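Local coordinates for ribosomal protein uL16 3-hydroxylase (Escherichia coli, PDB 4CCL) that hydroxylates an arginine of ribosomal protein uL16 as an iron- and 2-oxoglutarate-dependent oxygenase and assembles as a homodimer, at residues B[323-335]-B[346-359]. Numbering follows the deposited sequence.
Sequences EKIDSPHRPALDA and NFGDALEDPSFLAM. With SO4 (sulfate ion), chain O.
His-329 NE2 donates to Asp-353 OD2 at 2.8 Å with an N-H...O angle of 159°; the oxygen lies in the imidazole plane and offers its anti lone pair, while ring and carboxylate planes are 53° apart. The other oxygen, Asp-353 OD1, accepts from Ser-355 N (3.0 Å), which comes in from above the carboxylate plane, so one side chain both caps helix 354-365 and fixes the histidine just before helix 330-338. With CG anti to the carbonyl carbon (chi1 -44°), the His-329 ring leans obliquely against Ala-350, its ND1 3.6 Å from Ala-350 CA; a bound manganese ion is about 4 Å from this side chain. Replacing His-329 with an alanine would probably leave Asp-353 OD2 without its ring N-H mate and uncover Ala-350. Both helices belong to the ROXA-like winged-helix region, away from the catalytic iron site. Between them, Ala-332 CB approaches Phe-356 CZ obliquely to the ring, whereas Ala-350 CB sits over the ring centre, 3.5 Å above its plane. Water links Phe-347 O to Ala-332 N, weakly at the latter. Farther along, the selenium of Met-359 (selenomethionine) packs 4.0 Å from Ile-325 CB, the two side chains crossing near a right angle beside strand 317-320.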
ATOM      1  N   GLU B 323      -5.407  17.087  -8.883  1.00 64.10           N
ATOM      2  CA  GLU B 323      -6.840  17.347  -8.795  1.00 63.36           C
ATOM      3  C   GLU B 323      -7.560  17.125 -10.119  1.00 65.93           C
ATOM      4  O   GLU B 323      -7.137  17.622 -11.166  1.00 64.32           O
ATOM      5  CB  GLU B 323      -7.092  18.767  -8.291  1.00 71.91           C
ATOM      6  CG  GLU B 323      -6.522  19.034  -6.913  1.00 91.62           C
ATOM      7  CD  GLU B 323      -6.177  20.493  -6.705  1.00102.21           C
ATOM      8  OE1 GLU B 323      -6.578  21.326  -7.546  1.00 99.62           O
ATOM      9  OE2 GLU B 323      -5.494  20.804  -5.705  1.00107.73           O
ATOM     10  N   LYS B 324      -8.652  16.372 -10.060  1.00 69.38           N
ATOM     11  CA  LYS B 324      -9.452  16.088 -11.240  1.00 64.60           C
ATOM     12  C   LYS B 324     -10.347  17.269 -11.580  1.00 61.60           C
ATOM     13  O   LYS B 324     -11.126  17.730 -10.749  1.00 65.12           O
ATOM     14  CB  LYS B 324     -10.307  14.842 -11.012  1.00 70.58           C
ATOM     15  CG  LYS B 324     -11.271  14.519 -12.142  1.00 72.76           C
ATOM     16  CD  LYS B 324     -12.203  13.385 -11.741  1.00 79.47           C
ATOM     17  CE  LYS B 324     -13.390  13.271 -12.686  1.00 84.38           C
ATOM     18  NZ  LYS B 324     -14.503  12.481 -12.083  1.00 86.18           N
ATOM     19  N   ILE B 325     -10.214  17.762 -12.804  1.00 68.22           N
ATOM     20  CA  ILE B 325     -11.140  18.738 -13.352  1.00 74.06           C
ATOM     21  C   ILE B 325     -12.033  18.085 -14.414  1.00 75.79           C
ATOM     22  O   ILE B 325     -11.554  17.427 -15.364  1.00 77.72           O
ATOM     23  CB  ILE B 325     -10.415  19.984 -13.893  1.00 75.64           C
ATOM     24  CG1 ILE B 325      -9.181  19.582 -14.695  1.00 76.97           C
ATOM     25  CG2 ILE B 325      -9.994  20.891 -12.745  1.00 81.27           C
ATOM     26  CD1 ILE B 325      -8.220  20.727 -14.944  1.00 77.39           C
ATOM     27  N   ASP B 326     -13.337  18.260 -14.199  1.00 78.11           N
ATOM     28  CA  ASP B 326     -14.393  17.623 -14.973  1.00 81.41           C
ATOM     29  C   ASP B 326     -15.378  18.689 -15.430  1.00 74.21           C
ATOM     30  O   ASP B 326     -16.059  19.297 -14.604  1.00 75.28           O
ATOM     31  CB  ASP B 326     -15.135  16.631 -14.077  1.00 94.07           C
ATOM     32  CG  ASP B 326     -15.280  15.262 -14.705  1.00107.39           C
ATOM     33  OD1 ASP B 326     -14.392  14.870 -15.490  1.00108.11           O
ATOM     34  OD2 ASP B 326     -16.278  14.574 -14.401  1.00114.70           O
ATOM     35  N   SER B 327     -15.471  18.904 -16.738  1.00 72.16           N
ATOM     36  CA  SER B 327     -16.385  19.904 -17.277  1.00 69.94           C
ATOM     37  C   SER B 327     -17.039  19.432 -18.575  1.00 76.33           C
ATOM     38  O   SER B 327     -16.416  18.728 -19.369  1.00 73.35           O
ATOM     39  CB  SER B 327     -15.651  21.231 -17.503  1.00 62.79           C
ATOM     40  OG  SER B 327     -16.537  22.239 -17.960  1.00 70.40           O
ATOM     41  N   PRO B 328     -18.306  19.821 -18.789  1.00 83.26           N
ATOM     42  CA  PRO B 328     -19.019  19.540 -20.042  1.00 88.25           C
ATOM     43  C   PRO B 328     -18.385  20.202 -21.263  1.00 89.39           C
ATOM     44  O   PRO B 328     -18.700  19.808 -22.387  1.00 93.02           O
ATOM     45  CB  PRO B 328     -20.421  20.114 -19.793  1.00 89.05           C
ATOM     46  CG  PRO B 328     -20.267  21.047 -18.641  1.00 86.08           C
ATOM     47  CD  PRO B 328     -19.187  20.454 -17.795  1.00 84.22           C
ATOM     48  N   HIS B 329     -17.499  21.172 -21.057  1.00 83.14           N
ATOM     49  CA  HIS B 329     -16.951  21.902 -22.188  1.00 81.30           C
ATOM     50  C   HIS B 329     -15.586  21.317 -22.512  1.00 78.13           C
ATOM     51  O   HIS B 329     -14.614  21.508 -21.779  1.00 75.67           O
ATOM     52  CB  HIS B 329     -16.805  23.388 -21.843  1.00 80.45           C
ATOM     53  CG  HIS B 329     -17.981  23.965 -21.118  1.00 85.46           C
ATOM     54  ND1 HIS B 329     -18.853  24.855 -21.700  1.00 85.74           N
ATOM     55  CD2 HIS B 329     -18.424  23.783 -19.847  1.00 83.39           C
ATOM     56  CE1 HIS B 329     -19.787  25.196 -20.827  1.00 85.32           C
ATOM     57  NE2 HIS B 329     -19.545  24.555 -19.695  1.00 84.83           N
ATOM     58  N   ARG B 330     -15.539  20.587 -23.620  1.00 78.72           N
ATOM     59  CA  ARG B 330     -14.313  19.960 -24.113  1.00 77.87           C
ATOM     60  C   ARG B 330     -13.231  20.893 -24.691  1.00 81.13           C
ATOM     61  O   ARG B 330     -12.060  20.745 -24.349  1.00 86.57           O
ATOM     62  CB  ARG B 330     -14.625  18.799 -25.066  1.00 85.50           C
ATOM     63  CG  ARG B 330     -13.440  17.888 -25.313  1.00 92.05           C
ATOM     64  CD  ARG B 330     -13.812  16.711 -26.199  1.00108.28           C
ATOM     65  NE  ARG B 330     -12.629  16.122 -26.820  1.00119.33           N
ATOM     66  CZ  ARG B 330     -11.882  15.175 -26.262  1.00126.11           C
ATOM     67  NH1 ARG B 330     -12.196  14.696 -25.066  1.00125.77           N
ATOM     68  NH2 ARG B 330     -10.821  14.706 -26.903  1.00128.65           N
ATOM     69  N   PRO B 331     -13.606  21.826 -25.593  1.00 80.19           N
ATOM     70  CA  PRO B 331     -12.586  22.718 -26.163  1.00 79.81           C
ATOM     71  C   PRO B 331     -11.798  23.477 -25.097  1.00 79.02           C
ATOM     72  O   PRO B 331     -10.585  23.666 -25.227  1.00 82.03           O
ATOM     73  CB  PRO B 331     -13.413  23.702 -26.994  1.00 76.23           C
ATOM     74  CG  PRO B 331     -14.613  22.939 -27.386  1.00 74.67           C
ATOM     75  CD  PRO B 331     -14.926  22.053 -26.214  1.00 78.22           C
ATOM     76  N   ALA B 332     -12.495  23.892 -24.047  1.00 73.54           N
ATOM     77  CA  ALA B 332     -11.880  24.622 -22.947  1.00 68.82           C
ATOM     78  C   ALA B 332     -10.870  23.759 -22.198  1.00 71.58           C
ATOM     79  O   ALA B 332      -9.746  24.192 -21.927  1.00 70.53           O
ATOM     80  CB  ALA B 332     -12.946  25.124 -22.001  1.00 64.74           C
ATOM     81  N   LEU B 333     -11.276  22.538 -21.863  1.00 75.16           N
ATOM     82  CA  LEU B 333     -10.404  21.613 -21.147  1.00 73.48           C
ATOM     83  C   LEU B 333      -9.174  21.268 -21.976  1.00 76.60           C
ATOM     84  O   LEU B 333      -8.062  21.199 -21.450  1.00 86.23           O
ATOM     85  CB  LEU B 333     -11.148  20.333 -20.764  1.00 70.96           C
ATOM     86  CG  LEU B 333     -12.298  20.440 -19.760  1.00 73.41           C
ATOM     87  CD1 LEU B 333     -12.582  19.078 -19.137  1.00 73.30           C
ATOM     88  CD2 LEU B 333     -12.001  21.477 -18.689  1.00 71.26           C
ATOM     89  N   ASP B 334      -9.385  21.051 -23.272  1.00 73.89           N
ATOM     90  CA  ASP B 334      -8.290  20.793 -24.200  1.00 82.87           C
ATOM     91  C   ASP B 334      -7.337  21.980 -24.252  1.00 82.82           C
ATOM     92  O   ASP B 334      -6.117  21.810 -24.331  1.00 81.51           O
ATOM     93  CB  ASP B 334      -8.832  20.496 -25.598  1.00 91.59           C
ATOM     94  CG  ASP B 334      -9.327  19.074 -25.739  1.00100.70           C
ATOM     95  OD1 ASP B 334      -8.666  18.159 -25.206  1.00103.30           O
ATOM     96  OD2 ASP B 334     -10.380  18.873 -26.380  1.00107.00           O
ATOM     97  N   ALA B 335      -7.906  23.180 -24.206  1.00 77.51           N
ATOM     98  CA  ALA B 335      -7.115  24.401 -24.168  1.00 67.57           C
ATOM     99  C   ALA B 335      -6.269  24.460 -22.896  1.00 68.45           C
ATOM    100  O   ALA B 335      -5.115  24.892 -22.928  1.00 69.31           O
ATOM    101  CB  ALA B 335      -8.021  25.619 -24.262  1.00 61.32           C
ATOM    102  N   ASN B 346      -9.669  30.700 -26.700  1.00 91.08           N
ATOM    103  CA  ASN B 346      -9.438  29.298 -26.388  1.00 87.34           C
ATOM    104  C   ASN B 346     -10.536  28.716 -25.504  1.00 79.96           C
ATOM    105  O   ASN B 346     -10.785  27.512 -25.521  1.00 75.80           O
ATOM    106  CB  ASN B 346      -8.074  29.128 -25.720  1.00 86.16           C
ATOM    107  CG  ASN B 346      -6.977  29.896 -26.436  1.00 89.27           C
ATOM    108  OD1 ASN B 346      -6.204  30.623 -25.812  1.00 91.03           O
ATOM    109  ND2 ASN B 346      -6.913  29.744 -27.753  1.00 90.46           N
ATOM    110  N   PHE B 347     -11.179  29.578 -24.722  1.00 73.49           N
ATOM    111  CA  PHE B 347     -12.274  29.156 -23.853  1.00 74.39           C
ATOM    112  C   PHE B 347     -13.596  29.005 -24.604  1.00 80.73           C
ATOM    113  O   PHE B 347     -14.402  28.132 -24.287  1.00 76.16           O
ATOM    114  CB  PHE B 347     -12.427  30.110 -22.667  1.00 76.06           C
ATOM    115  CG  PHE B 347     -11.290  30.040 -21.686  1.00 76.92           C
ATOM    116  CD1 PHE B 347     -11.109  28.915 -20.896  1.00 75.37           C
ATOM    117  CD2 PHE B 347     -10.393  31.088 -21.565  1.00 75.17           C
ATOM    118  CE1 PHE B 347     -10.062  28.842 -19.998  1.00 71.19           C
ATOM    119  CE2 PHE B 347      -9.345  31.020 -20.669  1.00 72.49           C
ATOM    120  CZ  PHE B 347      -9.179  29.897 -19.885  1.00 66.85           C
ATOM    121  N   GLY B 348     -13.811  29.851 -25.605  1.00 93.59           N
ATOM    122  CA  GLY B 348     -15.038  29.818 -26.378  1.00 97.97           C
ATOM    123  C   GLY B 348     -16.248  30.227 -25.560  1.00102.37           C
ATOM    124  O   GLY B 348     -16.257  31.292 -24.950  1.00107.10           O
ATOM    125  N   ASP B 349     -17.270  29.377 -25.551  1.00103.28           N
ATOM    126  CA  ASP B 349     -18.518  29.672 -24.852  1.00103.85           C
ATOM    127  C   ASP B 349     -18.493  29.244 -23.384  1.00 99.70           C
ATOM    128  O   ASP B 349     -19.458  29.469 -22.656  1.00100.55           O
ATOM    129  CB  ASP B 349     -19.696  28.998 -25.563  1.00106.85           C
ATOM    130  CG  ASP B 349     -19.962  29.586 -26.936  1.00112.65           C
ATOM    131  OD1 ASP B 349     -19.703  30.793 -27.128  1.00112.53           O
ATOM    132  OD2 ASP B 349     -20.432  28.840 -27.822  1.00116.56           O
ATOM    133  N   ALA B 350     -17.390  28.636 -22.958  1.00 94.60           N
ATOM    134  CA  ALA B 350     -17.286  28.072 -21.612  1.00 85.88           C
ATOM    135  C   ALA B 350     -17.413  29.111 -20.495  1.00 80.42           C
ATOM    136  O   ALA B 350     -17.989  28.826 -19.441  1.00 79.99           O
ATOM    137  CB  ALA B 350     -15.989  27.287 -21.470  1.00 81.79           C
ATOM    138  N   LEU B 351     -16.880  30.307 -20.727  1.00 79.06           N
ATOM    139  CA  LEU B 351     -16.904  31.373 -19.724  1.00 83.68           C
ATOM    140  C   LEU B 351     -18.323  31.810 -19.358  1.00 90.06           C
ATOM    141  O   LEU B 351     -18.558  32.319 -18.261  1.00 96.44           O
ATOM    142  CB  LEU B 351     -16.086  32.583 -20.187  1.00 83.35           C
ATOM    143  CG  LEU B 351     -14.576  32.414 -20.368  1.00 78.69           C
ATOM    144  CD1 LEU B 351     -13.983  33.708 -20.897  1.00 79.40           C
ATOM    145  CD2 LEU B 351     -13.899  32.000 -19.065  1.00 74.35           C
ATOM    146  N   GLU B 352     -19.265  31.605 -20.275  1.00 85.26           N
ATOM    147  CA  GLU B 352     -20.656  31.980 -20.046  1.00 83.06           C
ATOM    148  C   GLU B 352     -21.288  31.101 -18.966  1.00 79.71           C
ATOM    149  O   GLU B 352     -22.142  31.556 -18.207  1.00 87.65           O
ATOM    150  CB  GLU B 352     -21.462  31.895 -21.348  1.00 83.74           C
ATOM    151  CG  GLU B 352     -20.754  32.477 -22.573  1.00 83.77           C
ATOM    152  CD  GLU B 352     -20.296  33.915 -22.376  1.00 85.09           C
ATOM    153  OE1 GLU B 352     -21.017  34.690 -21.712  1.00 81.81           O
ATOM    154  OE2 GLU B 352     -19.218  34.275 -22.898  1.00 89.18           O
ATOM    155  N   ASP B 353     -20.855  29.845 -18.904  1.00 71.05           N
ATOM    156  CA  ASP B 353     -21.318  28.902 -17.891  1.00 71.65           C
ATOM    157  C   ASP B 353     -20.697  29.262 -16.546  1.00 76.03           C
ATOM    158  O   ASP B 353     -19.478  29.203 -16.388  1.00 76.59           O
ATOM    159  CB  ASP B 353     -20.931  27.473 -18.289  1.00 70.75           C
ATOM    160  CG  ASP B 353     -21.509  26.413 -17.359  1.00 72.92           C
ATOM    161  OD1 ASP B 353     -22.069  26.764 -16.300  1.00 77.36           O
ATOM    162  OD2 ASP B 353     -21.391  25.215 -17.691  1.00 71.94           O
ATOM    163  N   PRO B 354     -21.541  29.630 -15.570  1.00 73.42           N
ATOM    164  CA  PRO B 354     -21.087  30.021 -14.232  1.00 67.70           C
ATOM    165  C   PRO B 354     -20.347  28.897 -13.511  1.00 69.62           C
ATOM    166  O   PRO B 354     -19.494  29.176 -12.670  1.00 76.13           O
ATOM    167  CB  PRO B 354     -22.397  30.354 -13.506  1.00 68.87           C
ATOM    168  CG  PRO B 354     -23.354  30.697 -14.592  1.00 70.99           C
ATOM    169  CD  PRO B 354     -22.997  29.786 -15.721  1.00 72.29           C
ATOM    170  N   SER B 355     -20.659  27.648 -13.841  1.00 62.44           N
ATOM    171  CA  SER B 355     -19.969  26.512 -13.238  1.00 60.24           C
ATOM    172  C   SER B 355     -18.519  26.438 -13.704  1.00 61.66           C
ATOM    173  O   SER B 355     -17.601  26.325 -12.888  1.00 62.32           O
ATOM    174  CB  SER B 355     -20.694  25.204 -13.553  1.00 62.56           C
ATOM    175  OG  SER B 355     -21.863  25.065 -12.764  1.00 70.55           O
ATOM    176  N   PHE B 356     -18.319  26.501 -15.018  1.00 61.78           N
ATOM    177  CA  PHE B 356     -16.975  26.503 -15.582  1.00 64.37           C
ATOM    178  C   PHE B 356     -16.182  27.696 -15.074  1.00 62.97           C
ATOM    179  O   PHE B 356     -15.012  27.565 -14.724  1.00 70.16           O
ATOM    180  CB  PHE B 356     -17.007  26.529 -17.113  1.00 65.31           C
ATOM    181  CG  PHE B 356     -15.640  26.536 -17.742  1.00 63.03           C
ATOM    182  CD1 PHE B 356     -14.977  25.348 -17.994  1.00 59.81           C
ATOM    183  CD2 PHE B 356     -15.013  27.730 -18.071  1.00 61.77           C
ATOM    184  CE1 PHE B 356     -13.718  25.347 -18.566  1.00 62.08           C
ATOM    185  CE2 PHE B 356     -13.754  27.736 -18.644  1.00 64.09           C
ATOM    186  CZ  PHE B 356     -13.106  26.544 -18.890  1.00 63.47           C
ATOM    187  N   LEU B 357     -16.825  28.860 -15.049  1.00 59.96           N
ATOM    188  CA  LEU B 357     -16.187  30.077 -14.569  1.00 61.63           C
ATOM    189  C   LEU B 357     -15.764  29.904 -13.114  1.00 61.69           C
ATOM    190  O   LEU B 357     -14.691  30.355 -12.708  1.00 64.03           O
ATOM    191  CB  LEU B 357     -17.136  31.269 -14.713  1.00 68.61           C
ATOM    192  CG  LEU B 357     -16.545  32.645 -14.412  1.00 71.00           C
ATOM    193  CD1 LEU B 357     -15.319  32.892 -15.279  1.00 71.74           C
ATOM    194  CD2 LEU B 357     -17.584  33.736 -14.620  1.00 66.08           C
ATOM    195  N   ALA B 358     -16.610  29.229 -12.341  1.00 55.38           N
ATOM    196  CA  ALA B 358     -16.319  28.942 -10.942  1.00 52.65           C
ATOM    197  C   ALA B 358     -15.098  28.037 -10.805  1.00 69.64           C
ATOM    198  O   ALA B 358     -14.178  28.337 -10.040  1.00 70.91           O
ATOM    199  CB  ALA B 358     -17.525  28.312 -10.269  1.00 54.31           C
HETATM  200  N   MSE B 359     -15.096  26.930 -11.546  1.00 64.99           N
HETATM  201  CA  MSE B 359     -13.957  26.014 -11.556  1.00 58.51           C
HETATM  202  C   MSE B 359     -12.659  26.729 -11.902  1.00 57.17           C
HETATM  203  O   MSE B 359     -11.670  26.618 -11.178  1.00 60.56           O
HETATM  204  CB  MSE B 359     -14.169  24.883 -12.560  1.00 64.88           C
HETATM  205  CG  MSE B 359     -12.877  24.168 -12.934  1.00 72.00           C
HETATM  206 SE   MSE B 359     -13.096  22.870 -14.363  1.00130.03          SE
HETATM  207  CE  MSE B 359     -14.462  21.770 -13.526  1.00 53.10           C
TER
HETATM  208  S   SO4 O1378      -8.540  11.598 -25.777  1.00195.95           S
HETATM  209  O1  SO4 O1378      -8.916  13.007 -25.723  1.00196.54           O
HETATM  210  O2  SO4 O1378      -9.264  10.861 -24.745  1.00194.74           O
HETATM  211  O3  SO4 O1378      -8.873  11.051 -27.089  1.00196.79           O
HETATM  212  O4  SO4 O1378      -7.103  11.469 -25.550  1.00195.28           O
HETATM  213  O   HOH W   1     -15.155  25.233 -24.398  1.00 67.09           O